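Local coordinates for protein putative anti-sigma factor antagonist TM_1081 (Thermotoga maritima, PDB 3F43) that probably acts, when phosphorylated, as an anti-anti-sigma factor that counteracts an anti-sigma factor and so frees a sigma factor from inhibition, at residues A[20-25]-A[117-122]; A[75-80]-A[103-108]; A[95-100]-A[109-114]. One frame throughout, in Å; residues are numbered along the deposited sequence.

Contact 1: residues A[20-25]-A[117-122]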
loop_
_atom_site.group_PDB
_atom_site.type_symbol
_atom_site.label_atom_id
_atom_site.label_comp_id
_atom_site.label_asym_id
_atom_site.label_seq_id
_atom_site.Cartn_x
_atom_site.Cartn_y
_atom_site.Cartn_z
ATOM N N ASP A 20 9.651 -27.505 -1.949
ATOM C CA ASP A 20 8.314 -28.125 -2.116
ATOM C C ASP A 20 7.288 -27.138 -2.693
ATOM O O ASP A 20 6.237 -26.890 -2.085
ATOM C CB ASP A 20 7.770 -28.623 -0.759
ATOM C CG ASP A 20 8.671 -29.652 -0.099
ATOM O OD1 ASP A 20 9.355 -30.409 -0.829
ATOM O OD2 ASP A 20 8.684 -29.696 1.158
ATOM N N ASP A 21 7.592 -26.567 -3.853
ATOM C CA ASP A 21 6.678 -25.638 -4.531
ATOM C C ASP A 21 6.350 -24.350 -3.755
ATOM O O ASP A 21 5.413 -23.649 -4.125
ATOM C CB ASP A 21 5.375 -26.363 -4.963
ATOM C CG ASP A 21 4.319 -26.419 -3.859
ATOM N N VAL A 22 7.091 -24.058 -2.681
ATOM C CA VAL A 22 6.950 -22.803 -1.950
ATOM C C VAL A 22 8.177 -21.914 -2.198
ATOM O O VAL A 22 9.314 -22.358 -1.984
ATOM C CB VAL A 22 6.770 -23.033 -0.429
ATOM C CG1 VAL A 22 6.654 -21.726 0.315
ATOM C CG2 VAL A 22 5.533 -23.845 -0.163
ATOM N N VAL A 23 7.936 -20.668 -2.627
ATOM C CA VAL A 23 8.987 -19.685 -2.800
ATOM C C VAL A 23 9.204 -18.959 -1.482
ATOM O O VAL A 23 8.307 -18.271 -0.982
ATOM C CB VAL A 23 8.685 -18.674 -3.912
ATOM C CG1 VAL A 23 9.859 -17.703 -4.066
ATOM C CG2 VAL A 23 8.291 -19.341 -5.209
ATOM N N ILE A 24 10.393 -19.131 -0.901
ATOM C CA ILE A 24 10.720 -18.511 0.379
ATOM C C ILE A 24 11.635 -17.319 0.087
ATOM O O ILE A 24 12.825 -17.481 -0.296
ATOM C CB ILE A 24 11.404 -19.504 1.328
ATOM C CG1 ILE A 24 10.572 -20.799 1.463
ATOM C CG2 ILE A 24 11.657 -18.833 2.707
ATOM C CD1 ILE A 24 11.202 -21.872 2.366
ATOM N N LEU A 25 11.059 -16.126 0.218
ATOM C CA LEU A 25 11.770 -14.881 -0.036
ATOM C C LEU A 25 12.413 -14.396 1.249
ATOM O O LEU A 25 11.738 -14.239 2.274
ATOM C CB LEU A 25 10.807 -13.790 -0.534
ATOM C CG LEU A 25 10.001 -14.101 -1.797
ATOM C CD1 LEU A 25 8.903 -13.014 -2.038
ATOM C CD2 LEU A 25 10.918 -14.352 -3.001
ATOM N N GLU A 117 6.816 -23.270 11.100
ATOM C CA GLU A 117 5.386 -23.085 11.343
ATOM C C GLU A 117 4.620 -22.826 10.051
ATOM O O GLU A 117 3.557 -23.400 9.830
ATOM C CB GLU A 117 5.152 -21.939 12.322
ATOM C CG GLU A 117 5.633 -22.253 13.742
ATOM C CD GLU A 117 5.779 -20.999 14.620
ATOM O OE1 GLU A 117 5.457 -19.880 14.163
ATOM O OE2 GLU A 117 6.229 -21.146 15.774
ATOM N N ALA A 118 5.157 -21.961 9.197
ATOM C CA ALA A 118 4.521 -21.651 7.903
ATOM C C ALA A 118 4.448 -22.892 7.012
ATOM O O ALA A 118 3.438 -23.137 6.332
ATOM C CB ALA A 118 5.270 -20.490 7.170
HETATM N N MSE A 119 5.525 -23.664 6.998
HETATM C CA MSE A 119 5.591 -24.866 6.161
HETATM C C MSE A 119 4.517 -25.856 6.604
HETATM O O MSE A 119 3.825 -26.460 5.777
HETATM C CB MSE A 119 6.963 -25.545 6.230
HETATM C CG MSE A 119 8.075 -24.866 5.445
HETATM SE SE MSE A 119 7.902 -24.804 3.472
HETATM C CE MSE A 119 6.330 -25.951 3.186
ATOM N N GLU A 120 4.364 -25.990 7.914
ATOM C CA GLU A 120 3.339 -26.870 8.458
ATOM C C GLU A 120 1.927 -26.481 7.996
ATOM O O GLU A 120 1.119 -27.365 7.691
ATOM C CB GLU A 120 3.434 -26.897 9.979
ATOM C CG GLU A 120 4.635 -27.690 10.481
ATOM C CD GLU A 120 4.961 -27.424 11.949
ATOM O OE1 GLU A 120 4.106 -26.826 12.656
ATOM O OE2 GLU A 120 6.079 -27.807 12.384
ATOM N N GLU A 121 1.620 -25.189 7.939
ATOM C CA GLU A 121 0.317 -24.747 7.433
ATOM C C GLU A 121 0.125 -25.063 5.943
ATOM O O GLU A 121 -0.914 -25.587 5.545
ATOM C CB GLU A 121 0.088 -23.249 7.669
ATOM C CG GLU A 121 -1.220 -22.731 7.031
ATOM C CD GLU A 121 -2.489 -23.276 7.679
ATOM O OE1 GLU A 121 -2.396 -24.088 8.636
ATOM O OE2 GLU A 121 -3.589 -22.874 7.223
ATOM N N VAL A 122 1.125 -24.754 5.122
ATOM C CA VAL A 122 0.987 -24.905 3.672
ATOM C C VAL A 122 0.871 -26.384 3.254
ATOM O O VAL A 122 0.258 -26.699 2.235
ATOM C CB VAL A 122 2.132 -24.160 2.899
ATOM C CG1 VAL A 122 3.353 -25.033 2.776
ATOM C CG2 VAL A 122 1.641 -23.705 1.516
#
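Val-22 and Val-122 bring strand 22-25 and helix 115-123 closest together, with their CA atoms 8.5 Å apart, so only side chains bridge the gap. The central group is the CG2 methyl of Val-22. It meets two partners that lie one helical turn apart on the helix. CG2 of Val-22 lies 3.8 Å from CG1 of Val-122. The same CG2 lies 4.0 Å from CE of Met-119, which is present as selenomethionine. In both pairs the side chains run past each other in opposite directions.

Val-22 holds its CG1 anti to the backbone N (chi1 179°), and this turns the other branch, CG2, to the helix. On the helix, Val-122 points its CB toward the strand. Met-119 starts differently. Its side chain does not set out toward the strand, and bends at chi2 (-65°) and chi3 carry the methyl end across. Met-119 has two modelled conformers and also touches a crystal neighbour, so its half of the contact is less certain than the valine pair.

The strand sends alternate side chains to opposite faces of the sheet. Val-22 and Ile-24 point to helix 115-123. Val-23 and Leu-25 pack on helix 36-48, on the other face. Met-119 also rests on Phe-56 of strand 54-58, and Val-122 on Phe-86, so the helix spans several strands of the STAS sheet.

No hydrogen bond or ion pair crosses between the segments. The contact is held by methyl-to-methyl van der Waals packing, with Val-22 and Met-119 buried. It therefore rests on the shape and burial of apolar groups, and is most securely defined at the pair Val-22 and Val-122.

Contact 2: residues A[75-80]-A[103-108]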
loop_
_atom_site.group_PDB
_atom_site.type_symbol
_atom_site.label_atom_id
_atom_site.label_comp_id
_atom_site.label_asym_id
_atom_site.label_seq_id
_atom_site.Cartn_x
_atom_site.Cartn_y
_atom_site.Cartn_z
ATOM N N ASN A 75 -0.021 -5.850 -3.010
ATOM C CA ASN A 75 -0.100 -6.294 -4.393
ATOM C C ASN A 75 0.130 -7.791 -4.518
ATOM O O ASN A 75 -0.537 -8.479 -5.302
ATOM C CB ASN A 75 0.908 -5.543 -5.249
ATOM C CG ASN A 75 0.438 -4.157 -5.609
ATOM O OD1 ASN A 75 -0.749 -3.920 -5.799
ATOM N ND2 ASN A 75 1.387 -3.244 -5.725
ATOM N N ILE A 76 1.085 -8.314 -3.767
ATOM C CA ILE A 76 1.345 -9.761 -3.743
ATOM C C ILE A 76 0.142 -10.541 -3.198
ATOM O O ILE A 76 -0.301 -11.559 -3.773
ATOM C CB ILE A 76 2.630 -10.107 -2.928
ATOM C CG1 ILE A 76 3.848 -9.519 -3.615
ATOM C CG2 ILE A 76 2.825 -11.635 -2.759
ATOM C CD1 ILE A 76 5.099 -9.518 -2.714
ATOM N N LEU A 77 -0.388 -10.026 -2.107
ATOM C CA LEU A 77 -1.549 -10.622 -1.487
ATOM C C LEU A 77 -2.737 -10.686 -2.442
ATOM O O LEU A 77 -3.416 -11.719 -2.539
ATOM C CB LEU A 77 -1.944 -9.832 -0.240
ATOM C CG LEU A 77 -3.189 -10.312 0.483
ATOM C CD1 LEU A 77 -3.160 -11.841 0.845
ATOM C CD2 LEU A 77 -3.384 -9.474 1.717
ATOM N N LYS A 78 -2.983 -9.585 -3.163
ATOM C CA LYS A 78 -4.063 -9.521 -4.140
ATOM C C LYS A 78 -3.878 -10.552 -5.237
ATOM O O LYS A 78 -4.805 -11.254 -5.594
ATOM C CB LYS A 78 -4.153 -8.117 -4.759
ATOM C CG LYS A 78 -4.773 -7.088 -3.843
ATOM C CD LYS A 78 -4.536 -5.624 -4.342
ATOM C CE LYS A 78 -5.250 -5.289 -5.619
ATOM N NZ LYS A 78 -5.176 -3.791 -5.868
ATOM N N SER A 79 -2.654 -10.668 -5.753
ATOM C CA SER A 79 -2.395 -11.621 -6.824
ATOM C C SER A 79 -2.641 -13.040 -6.332
ATOM O O SER A 79 -3.302 -13.855 -7.000
ATOM C CB SER A 79 -0.956 -11.487 -7.320
ATOM O OG SER A 79 -0.652 -12.489 -8.253
ATOM N N ILE A 80 -2.065 -13.351 -5.167
ATOM C CA ILE A 80 -2.179 -14.698 -4.636
ATOM C C ILE A 80 -3.641 -15.068 -4.256
ATOM O O ILE A 80 -4.107 -16.181 -4.536
ATOM C CB ILE A 80 -1.168 -14.964 -3.487
ATOM C CG1 ILE A 80 0.250 -14.964 -4.079
ATOM C CG2 ILE A 80 -1.465 -16.271 -2.795
ATOM C CD1 ILE A 80 1.380 -15.149 -3.030
ATOM N N THR A 103 -2.518 -1.516 10.680
ATOM C CA THR A 103 -3.136 -1.452 9.357
ATOM C C THR A 103 -4.056 -2.646 9.072
ATOM O O THR A 103 -4.534 -2.796 7.967
ATOM C CB THR A 103 -2.061 -1.408 8.254
ATOM O OG1 THR A 103 -1.328 -2.654 8.243
ATOM C CG2 THR A 103 -1.082 -0.249 8.466
ATOM N N ASN A 104 -4.276 -3.479 10.093
ATOM C CA ASN A 104 -5.188 -4.632 10.038
ATOM C C ASN A 104 -4.745 -5.738 9.072
ATOM O O ASN A 104 -5.514 -6.661 8.786
ATOM C CB ASN A 104 -6.637 -4.196 9.749
ATOM C CG ASN A 104 -7.349 -3.664 10.973
ATOM O OD1 ASN A 104 -6.759 -3.457 12.028
ATOM N ND2 ASN A 104 -8.635 -3.395 10.815
ATOM N N LEU A 105 -3.505 -5.657 8.584
ATOM C CA LEU A 105 -3.017 -6.659 7.671
ATOM C C LEU A 105 -2.971 -8.034 8.356
ATOM O O LEU A 105 -3.209 -9.058 7.729
ATOM C CB LEU A 105 -1.668 -6.230 7.104
ATOM C CG LEU A 105 -1.094 -6.797 5.848
ATOM C CD1 LEU A 105 -2.075 -7.222 4.784
ATOM C CD2 LEU A 105 -0.037 -5.736 5.367
ATOM N N ASP A 106 -2.733 -8.038 9.667
ATOM C CA ASP A 106 -2.750 -9.276 10.430
ATOM C C ASP A 106 -4.109 -9.977 10.525
ATOM O O ASP A 106 -4.195 -11.127 10.969
ATOM C CB ASP A 106 -2.102 -9.096 11.804
ATOM C CG ASP A 106 -2.855 -8.141 12.715
ATOM O OD1 ASP A 106 -3.888 -7.536 12.327
ATOM O OD2 ASP A 106 -2.359 -7.967 13.844
ATOM N N ARG A 107 -5.175 -9.291 10.084
ATOM C CA ARG A 107 -6.506 -9.880 9.947
ATOM C C ARG A 107 -6.750 -10.581 8.599
ATOM O O ARG A 107 -7.693 -11.359 8.482
ATOM C CB ARG A 107 -7.600 -8.821 10.195
ATOM C CG ARG A 107 -7.485 -8.175 11.561
ATOM C CD ARG A 107 -8.491 -7.032 11.727
ATOM N NE ARG A 107 -8.259 -6.304 12.977
ATOM C CZ ARG A 107 -9.119 -5.432 13.517
ATOM N NH1 ARG A 107 -10.290 -5.162 12.931
ATOM N NH2 ARG A 107 -8.804 -4.825 14.657
ATOM N N ILE A 108 -5.931 -10.301 7.592
ATOM C CA ILE A 108 -6.154 -10.771 6.229
ATOM C C ILE A 108 -5.010 -11.571 5.583
ATOM O O ILE A 108 -5.172 -12.064 4.466
ATOM C CB ILE A 108 -6.571 -9.602 5.299
ATOM C CG1 ILE A 108 -5.507 -8.514 5.193
ATOM C CG2 ILE A 108 -7.937 -8.985 5.789
ATOM C CD1 ILE A 108 -5.721 -7.519 3.974
#
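Leu-77 reaches out from helix 67-83 to Leu-105 and Ile-108, and the apolar touching centres on its CD2 methyl. CD2 of Leu-77 lies 3.8 Å from CD1 of Ile-108 and 4.0 Å from CD1 of Leu-105. The Leu-77 side chain crosses that of Ile-108 at about a right angle. It runs past that of Leu-105 in the opposite direction. Ile-108 places CG1 between its backbone N and carbonyl carbon (chi1 61°), and its extended chi2 brings CD1 to the leucine. The other branch of Leu-77, CD1, comes to 4.1 Å from the backbone O of Ile-108, a plain van der Waals approach.

Segment 103-108 links helix 94-102 to strand 110-112 of the STAS domain, while helix 67-83 packs on the sheet through Ile-76, Leu-77 and Ile-80, which all touch Phe-87.

No hydrogen bond crosses between the segments; two backbone bonds hold the turn 103-108 together. Arg-107 N donates to Asn-104 O at 3.0 Å, and Ile-108 N to Leu-105 O at 3.0 Å. The second bond ties together the two residues that meet Leu-77.

The second subunit also packs here. Ile-108 meets Phe-68 of the second subunit, and Leu-105 meets Ser-67 of that subunit, the probable phosphorylation site, unmodified in this structure.

Contact 3: residues A[95-100]-A[109-114]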
loop_
_atom_site.group_PDB
_atom_site.type_symbol
_atom_site.label_atom_id
_atom_site.label_comp_id
_atom_site.label_asym_id
_atom_site.label_seq_id
_atom_site.Cartn_x
_atom_site.Cartn_y
_atom_site.Cartn_z
ATOM N N LYS A 95 8.675 -3.629 15.373
ATOM C CA LYS A 95 8.324 -2.433 14.602
ATOM C C LYS A 95 7.428 -2.785 13.394
ATOM O O LYS A 95 6.423 -2.107 13.105
ATOM C CB LYS A 95 9.616 -1.764 14.123
ATOM C CG LYS A 95 9.474 -0.338 13.612
ATOM C CD LYS A 95 10.823 0.207 13.148
ATOM N N VAL A 96 7.799 -3.840 12.678
ATOM C CA VAL A 96 7.026 -4.295 11.534
ATOM C C VAL A 96 5.683 -4.862 11.999
ATOM O O VAL A 96 4.636 -4.535 11.425
ATOM C CB VAL A 96 7.848 -5.321 10.690
ATOM C CG1 VAL A 96 6.976 -5.966 9.580
ATOM C CG2 VAL A 96 9.094 -4.609 10.096
ATOM N N GLU A 97 5.679 -5.693 13.022
ATOM C CA GLU A 97 4.421 -6.251 13.501
ATOM C C GLU A 97 3.439 -5.163 13.978
ATOM O O GLU A 97 2.228 -5.325 13.855
ATOM C CB GLU A 97 4.655 -7.268 14.627
ATOM C CG GLU A 97 3.353 -7.776 15.264
ATOM C CD GLU A 97 2.340 -8.327 14.229
ATOM O OE1 GLU A 97 2.787 -9.074 13.320
ATOM O OE2 GLU A 97 1.108 -8.003 14.316
ATOM N N ARG A 98 3.963 -4.066 14.538
ATOM C CA ARG A 98 3.102 -2.954 14.962
ATOM C C ARG A 98 2.395 -2.330 13.763
ATOM O O ARG A 98 1.197 -2.037 13.815
ATOM C CB ARG A 98 3.934 -1.913 15.712
ATOM C CG ARG A 98 3.158 -0.770 16.330
ATOM C CD ARG A 98 4.032 -0.024 17.341
ATOM N NE ARG A 98 4.329 -0.858 18.523
ATOM C CZ ARG A 98 5.519 -1.387 18.856
ATOM N NH1 ARG A 98 6.625 -1.190 18.132
ATOM N NH2 ARG A 98 5.606 -2.131 19.952
ATOM N N VAL A 99 3.125 -2.180 12.651
ATOM C CA VAL A 99 2.524 -1.650 11.427
ATOM C C VAL A 99 1.484 -2.644 10.899
ATOM O O VAL A 99 0.396 -2.226 10.485
ATOM C CB VAL A 99 3.575 -1.281 10.371
ATOM C CG1 VAL A 99 2.921 -1.071 8.974
ATOM C CG2 VAL A 99 4.373 -0.055 10.851
ATOM N N LEU A 100 1.815 -3.946 10.910
ATOM C CA LEU A 100 0.905 -4.993 10.388
ATOM C C LEU A 100 -0.398 -5.020 11.183
ATOM O O LEU A 100 -1.460 -5.237 10.635
ATOM C CB LEU A 100 1.584 -6.372 10.405
ATOM C CG LEU A 100 2.795 -6.574 9.494
ATOM C CD1 LEU A 100 3.426 -7.982 9.723
ATOM C CD2 LEU A 100 2.470 -6.354 8.006
ATOM N N VAL A 109 -3.861 -11.660 6.253
ATOM C CA VAL A 109 -2.751 -12.484 5.774
ATOM C C VAL A 109 -2.208 -13.256 6.978
ATOM O O VAL A 109 -2.129 -12.746 8.098
ATOM C CB VAL A 109 -1.657 -11.645 5.061
ATOM C CG1 VAL A 109 -0.941 -10.750 6.031
ATOM C CG2 VAL A 109 -0.645 -12.562 4.312
ATOM N N LYS A 110 -1.863 -14.516 6.728
ATOM C CA LYS A 110 -1.239 -15.369 7.726
ATOM C C LYS A 110 0.133 -14.837 8.067
ATOM O O LYS A 110 0.876 -14.409 7.195
ATOM C CB LYS A 110 -1.118 -16.814 7.230
ATOM C CG LYS A 110 -2.434 -17.546 7.145
ATOM C CD LYS A 110 -2.945 -17.933 8.534
ATOM N N ILE A 111 0.420 -14.827 9.354
ATOM C CA ILE A 111 1.702 -14.385 9.878
ATOM C C ILE A 111 2.207 -15.419 10.860
ATOM O O ILE A 111 1.471 -15.856 11.774
ATOM C CB ILE A 111 1.596 -13.033 10.607
ATOM C CG1 ILE A 111 1.075 -11.922 9.687
ATOM C CG2 ILE A 111 2.949 -12.677 11.233
ATOM C CD1 ILE A 111 0.746 -10.620 10.428
ATOM N N TYR A 112 3.451 -15.869 10.655
ATOM C CA TYR A 112 4.027 -16.902 11.480
ATOM C C TYR A 112 5.336 -16.423 12.045
ATOM O O TYR A 112 6.055 -15.673 11.410
ATOM C CB TYR A 112 4.265 -18.201 10.698
ATOM C CG TYR A 112 3.012 -18.799 10.108
ATOM C CD1 TYR A 112 2.115 -19.501 10.899
ATOM C CD2 TYR A 112 2.715 -18.650 8.759
ATOM C CE1 TYR A 112 0.952 -20.030 10.356
ATOM C CE2 TYR A 112 1.555 -19.167 8.212
ATOM C CZ TYR A 112 0.686 -19.858 9.010
ATOM O OH TYR A 112 -0.461 -20.360 8.457
ATOM N N ASP A 113 5.676 -16.933 13.218
ATOM C CA ASP A 113 6.921 -16.566 13.888
ATOM C C ASP A 113 8.131 -17.182 13.187
ATOM O O ASP A 113 9.206 -16.580 13.200
ATOM C CB ASP A 113 6.937 -17.012 15.340
ATOM C CG ASP A 113 6.055 -16.174 16.240
ATOM O OD1 ASP A 113 5.667 -15.042 15.872
ATOM O OD2 ASP A 113 5.783 -16.671 17.356
ATOM N N THR A 114 7.946 -18.352 12.576
ATOM C CA THR A 114 9.052 -19.133 12.007
ATOM C C THR A 114 8.667 -19.849 10.716
ATOM O O THR A 114 7.486 -20.084 10.446
ATOM C CB THR A 114 9.598 -20.207 12.980
ATOM O OG1 THR A 114 8.670 -21.309 13.085
ATOM C CG2 THR A 114 9.870 -19.606 14.381
#
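Ile-111 extends from strand 110-112 toward helix 94-102 and meets Glu-97 and Leu-100. The CA atoms of Ile-111 and Glu-97 are 9.3 Å apart, and side chains from both segments reach into the gap. The CB of Ile-111 points at the helix, and there the chain divides. The short branch, CG2, comes to 4.2 Å from OE1 of Glu-97. The long branch leaves through CG1, which is anti to the carbonyl carbon (chi1 -59°). CG1 carries the chain onward to CD1 at the tip.

CD1 does most of the touching. It lies 3.8 Å from CD1 of Leu-100, a methyl-to-methyl contact between side chains set at an oblique angle. It also lies 3.9 Å from OE1 of Glu-97, so the carboxylate borders the methyl without bonding to it. Leu-100 in turn packs inward on Leu-89 of strand 86-90, which places this methyl pair at the border of the core.

Glu-97 does not aim its CB straight at the strand. A bend at chi2 (53°) brings the carboxylate round to Ile-111, while its other oxygen, OE2, sits close to OD2 of Asp-106. Two carboxylates so near each other, one of them beside a methyl, could raise the proton affinity of one of the pair. No hydrogen bond joins the two segments.

Backbone bonds from Lys-110 and Tyr-112 to strand 86-90 set the strand in the sheet. Tyr-112 points away from this helix and packs on helix 115-123. Through Ile-111 the strand packs against the helix that connects it to its parallel neighbour. Strand 86-90, helix 94-102 and strand 110-112 form a beta-alpha-beta crossover, closing one edge of the SpoIIAA-like STAS sheet.

Overall arrangement
Contacts 1 and 3 sit on opposite faces of the five-stranded sheet, with centres about 16 Å apart. Tyr-112 joins them: it belongs to the strand of contact 3 and packs on Ala-118 of contact 1, with CB of Ala-118 3.5 Å from CD2 of Tyr-112. Contacts 2 and 3 are closer, about 11 Å between centres, and their segments alternate along the chain. CB of Asp-106 lies 3.5 Å from CD1 of Ile-111. Contact 2 is about 17 Å from contact 1, centre to centre, and does not touch it. Contacts 2 and 3 both reach the second subunit. The side chain of Ile-108 is about 6 Å from a bound PEG, probably from the crystallisation liquor.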